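Local coordinates for putative monooxygenase (Fusobacterium nucleatum subsp. nucleatum, PDB 3MCS), which is a putative member of the antibiotic biosynthesis monooxygenase family, built from two tandem family repeats, and may act as a monooxygenase, its substrate unknown, at residues L42-A47 with E60-Y65. Residues are numbered along the deposited sequence; the frame is centred on the assembly and turned at random.
Sequences LGLFAA and EIYNDY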
ATOM      1  N   LEU A  42       5.296 -11.637  -0.808  1.00 45.02           N
ATOM      2  CA  LEU A  42       4.244 -11.568  -1.836  1.00 45.37           C
ATOM      3  C   LEU A  42       4.372 -10.360  -2.774  1.00 45.94           C
ATOM      4  O   LEU A  42       3.895 -10.396  -3.912  1.00 47.53           O
ATOM      5  CB  LEU A  42       2.862 -11.559  -1.179  1.00 44.81           C
ATOM      6  CG  LEU A  42       2.417 -12.877  -0.522  1.00 48.16           C
ATOM      7  CD1 LEU A  42       1.145 -12.658   0.300  1.00 42.26           C
ATOM      8  CD2 LEU A  42       2.208 -13.981  -1.555  1.00 42.26           C
ATOM      9  N   GLY A  43       5.009  -9.304  -2.289  1.00 43.40           N
ATOM     10  CA  GLY A  43       5.203  -8.113  -3.063  1.00 43.01           C
ATOM     11  C   GLY A  43       5.744  -6.944  -2.252  1.00 43.42           C
ATOM     12  O   GLY A  43       5.524  -6.847  -1.045  1.00 40.90           O
ATOM     13  N   LEU A  44       6.494  -6.080  -2.927  1.00 43.94           N
ATOM     14  CA  LEU A  44       7.030  -4.843  -2.335  1.00 44.56           C
ATOM     15  C   LEU A  44       6.738  -3.700  -3.297  1.00 43.61           C
ATOM     16  O   LEU A  44       6.880  -3.860  -4.499  1.00 44.40           O
ATOM     17  CB  LEU A  44       8.527  -4.935  -1.980  1.00 42.75           C
ATOM     18  CG  LEU A  44       8.744  -5.556  -0.599  1.00 41.45           C
ATOM     19  CD1 LEU A  44       8.615  -7.028  -0.683  1.00 44.60           C
ATOM     20  CD2 LEU A  44      10.104  -5.201  -0.051  1.00 44.81           C
ATOM     21  N   PHE A  45       6.310  -2.567  -2.757  1.00 42.76           N
ATOM     22  CA  PHE A  45       5.914  -1.441  -3.575  1.00 43.02           C
ATOM     23  C   PHE A  45       6.484  -0.148  -3.028  1.00 42.45           C
ATOM     24  O   PHE A  45       6.047   0.318  -2.009  1.00 43.00           O
ATOM     25  CB  PHE A  45       4.395  -1.388  -3.572  1.00 43.12           C
ATOM     26  CG  PHE A  45       3.749  -2.711  -3.894  1.00 42.23           C
ATOM     27  CD1 PHE A  45       3.574  -3.664  -2.915  1.00 48.03           C
ATOM     28  CD2 PHE A  45       3.315  -2.994  -5.177  1.00 46.48           C
ATOM     29  CE1 PHE A  45       2.986  -4.893  -3.199  1.00 45.29           C
ATOM     30  CE2 PHE A  45       2.717  -4.215  -5.471  1.00 46.16           C
ATOM     31  CZ  PHE A  45       2.559  -5.166  -4.477  1.00 48.93           C
ATOM     32  N   ALA A  46       7.486   0.411  -3.684  1.00 42.99           N
ATOM     33  CA  ALA A  46       8.077   1.678  -3.254  1.00 43.36           C
ATOM     34  C   ALA A  46       7.519   2.817  -4.091  1.00 42.53           C
ATOM     35  O   ALA A  46       7.539   2.749  -5.314  1.00 43.76           O
ATOM     36  CB  ALA A  46       9.583   1.627  -3.392  1.00 43.57           C
ATOM     37  N   ALA A  47       7.015   3.847  -3.423  1.00 41.98           N
ATOM     38  CA  ALA A  47       6.465   5.033  -4.067  1.00 42.73           C
ATOM     39  C   ALA A  47       6.929   6.273  -3.315  1.00 43.34           C
ATOM     40  O   ALA A  47       7.547   6.162  -2.262  1.00 45.57           O
ATOM     41  CB  ALA A  47       4.953   4.973  -4.075  1.00 43.05           C
ATOM     42  N   GLU A  60       4.786  -3.316   2.018  1.00 44.07           N
ATOM     43  CA  GLU A  60       5.439  -4.613   2.055  1.00 42.29           C
ATOM     44  C   GLU A  60       4.409  -5.652   2.488  1.00 41.16           C
ATOM     45  O   GLU A  60       3.717  -5.447   3.475  1.00 41.07           O
ATOM     46  CB  GLU A  60       6.619  -4.600   3.036  1.00 41.51           C
ATOM     47  CG  GLU A  60       7.775  -3.628   2.701  1.00 41.84           C
ATOM     48  CD  GLU A  60       9.025  -3.748   3.662  1.00 41.24           C
ATOM     49  OE1 GLU A  60       9.096  -4.577   4.585  1.00 38.60           O
ATOM     50  OE2 GLU A  60       9.980  -2.998   3.495  1.00 42.55           O
ATOM     51  N   ILE A  61       4.311  -6.765   1.747  1.00 41.36           N
ATOM     52  CA  ILE A  61       3.335  -7.821   2.051  1.00 40.74           C
ATOM     53  C   ILE A  61       3.959  -9.192   1.996  1.00 40.26           C
ATOM     54  O   ILE A  61       4.640  -9.553   1.030  1.00 39.70           O
ATOM     55  CB  ILE A  61       2.073  -7.725   1.152  1.00 40.97           C
ATOM     56  CG1 ILE A  61       0.990  -8.704   1.640  1.00 41.82           C
ATOM     57  CG2 ILE A  61       2.437  -7.905  -0.313  1.00 36.75           C
ATOM     58  CD1 ILE A  61      -0.372  -8.483   0.965  1.00 40.50           C
ATOM     59  N   TYR A  62       3.727  -9.952   3.061  1.00 41.87           N
ATOM     60  CA  TYR A  62       4.314 -11.281   3.233  1.00 42.01           C
ATOM     61  C   TYR A  62       3.255 -12.334   3.517  1.00 41.92           C
ATOM     62  O   TYR A  62       2.148 -12.047   3.956  1.00 39.38           O
ATOM     63  CB  TYR A  62       5.342 -11.257   4.360  1.00 42.43           C
ATOM     64  CG  TYR A  62       6.396 -10.208   4.166  1.00 43.56           C
ATOM     65  CD1 TYR A  62       6.186  -8.912   4.578  1.00 44.11           C
ATOM     66  CD2 TYR A  62       7.593 -10.508   3.555  1.00 47.95           C
ATOM     67  CE1 TYR A  62       7.154  -7.939   4.393  1.00 50.64           C
ATOM     68  CE2 TYR A  62       8.574  -9.543   3.373  1.00 49.45           C
ATOM     69  CZ  TYR A  62       8.345  -8.259   3.797  1.00 45.72           C
ATOM     70  OH  TYR A  62       9.283  -7.270   3.636  1.00 35.15           O
ATOM     71  N   ASN A  63       3.640 -13.577   3.304  1.00 43.58           N
ATOM     72  CA  ASN A  63       2.697 -14.651   3.401  1.00 44.43           C
ATOM     73  C   ASN A  63       2.325 -14.943   4.849  1.00 43.48           C
ATOM     74  O   ASN A  63       1.190 -15.325   5.113  1.00 44.25           O
ATOM     75  CB  ASN A  63       3.267 -15.882   2.692  1.00 46.07           C
ATOM     76  CG  ASN A  63       2.214 -16.644   1.900  1.00 51.70           C
ATOM     77  OD1 ASN A  63       1.084 -16.844   2.356  1.00 58.60           O
ATOM     78  ND2 ASN A  63       2.587 -17.080   0.703  1.00 54.55           N
ATOM     79  N   ASP A  64       3.276 -14.768   5.771  1.00 42.74           N
ATOM     80  CA  ASP A  64       3.051 -14.993   7.219  1.00 43.62           C
ATOM     81  C   ASP A  64       4.135 -14.330   8.077  1.00 43.31           C
ATOM     82  O   ASP A  64       5.128 -13.844   7.530  1.00 44.19           O
ATOM     83  CB  ASP A  64       2.944 -16.481   7.557  1.00 43.52           C
ATOM     84  CG  ASP A  64       4.223 -17.260   7.293  1.00 44.68           C
ATOM     85  OD1 ASP A  64       5.342 -16.706   7.317  1.00 53.08           O
ATOM     86  OD2 ASP A  64       4.102 -18.476   7.095  1.00 51.30           O
ATOM     87  N   TYR A  65       3.969 -14.335   9.402  1.00 43.71           N
ATOM     88  CA  TYR A  65       4.940 -13.647  10.278  1.00 44.12           C
ATOM     89  C   TYR A  65       6.331 -14.259  10.263  1.00 43.66           C
ATOM     90  O   TYR A  65       7.290 -13.579  10.600  1.00 45.48           O
ATOM     91  CB  TYR A  65       4.460 -13.512  11.751  1.00 43.10           C
ATOM     92  CG  TYR A  65       4.348 -14.796  12.584  1.00 42.89           C
ATOM     93  CD1 TYR A  65       5.448 -15.377  13.183  1.00 39.85           C
ATOM     94  CD2 TYR A  65       3.113 -15.371  12.819  1.00 43.32           C
ATOM     95  CE1 TYR A  65       5.316 -16.527  13.946  1.00 41.69           C
ATOM     96  CE2 TYR A  65       2.961 -16.496  13.581  1.00 38.21           C
ATOM     97  CZ  TYR A  65       4.055 -17.086  14.151  1.00 41.18           C
ATOM     98  OH  TYR A  65       3.890 -18.243  14.908  1.00 34.06           O
TER
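Ile61 meets both Leu42 and Gly43, a classic beta bulge in the antiparallel hairpin of strands 41-49 and 55-62. Its carbonyl takes two amides: Leu42 N to Ile61 O, 2.9 Å, tilted 21° from the carbonyl plane, and a weak bond from Gly43 N. In return Ile61 N reaches Gly43 O at 3.0 Å, approaching close to the line of the C=O bond (C=O...N 167°). The tight part lies on the Ile61 face. With CG1 anti to the backbone N (chi1 -171°), Ile61 turns CG2 towards strand 41-49, against Gly43 N and O, and 3.8 Å from Leu42 CB. That methyl also sits at the edge of the Phe45 ring, near its plane, 4.2 Å from Phe45 CE1. Phe45 touches Leu149 and Phe165, and Ile61 touches Tyr151, consistent with the barrel interior of the dimeric alpha-beta barrel fold, here made within one chain. On the other face, Leu44 lies across Glu60, with Leu44 CD2 3.9 Å from Glu60 CG, under helix 20-37. The looser end is where strand 55-62 runs out: Leu42 CD2 merely brushes exposed Asn63 at ND2, 3.9 Å away, before Asp64 caps the next helix through Ala67 N. Backbone bonds and apolar contacts thus hold the bulged side, while on the other face the buried acid end of Glu60 is met at OE2 by the Tyr30 hydroxyl from helix 20-37.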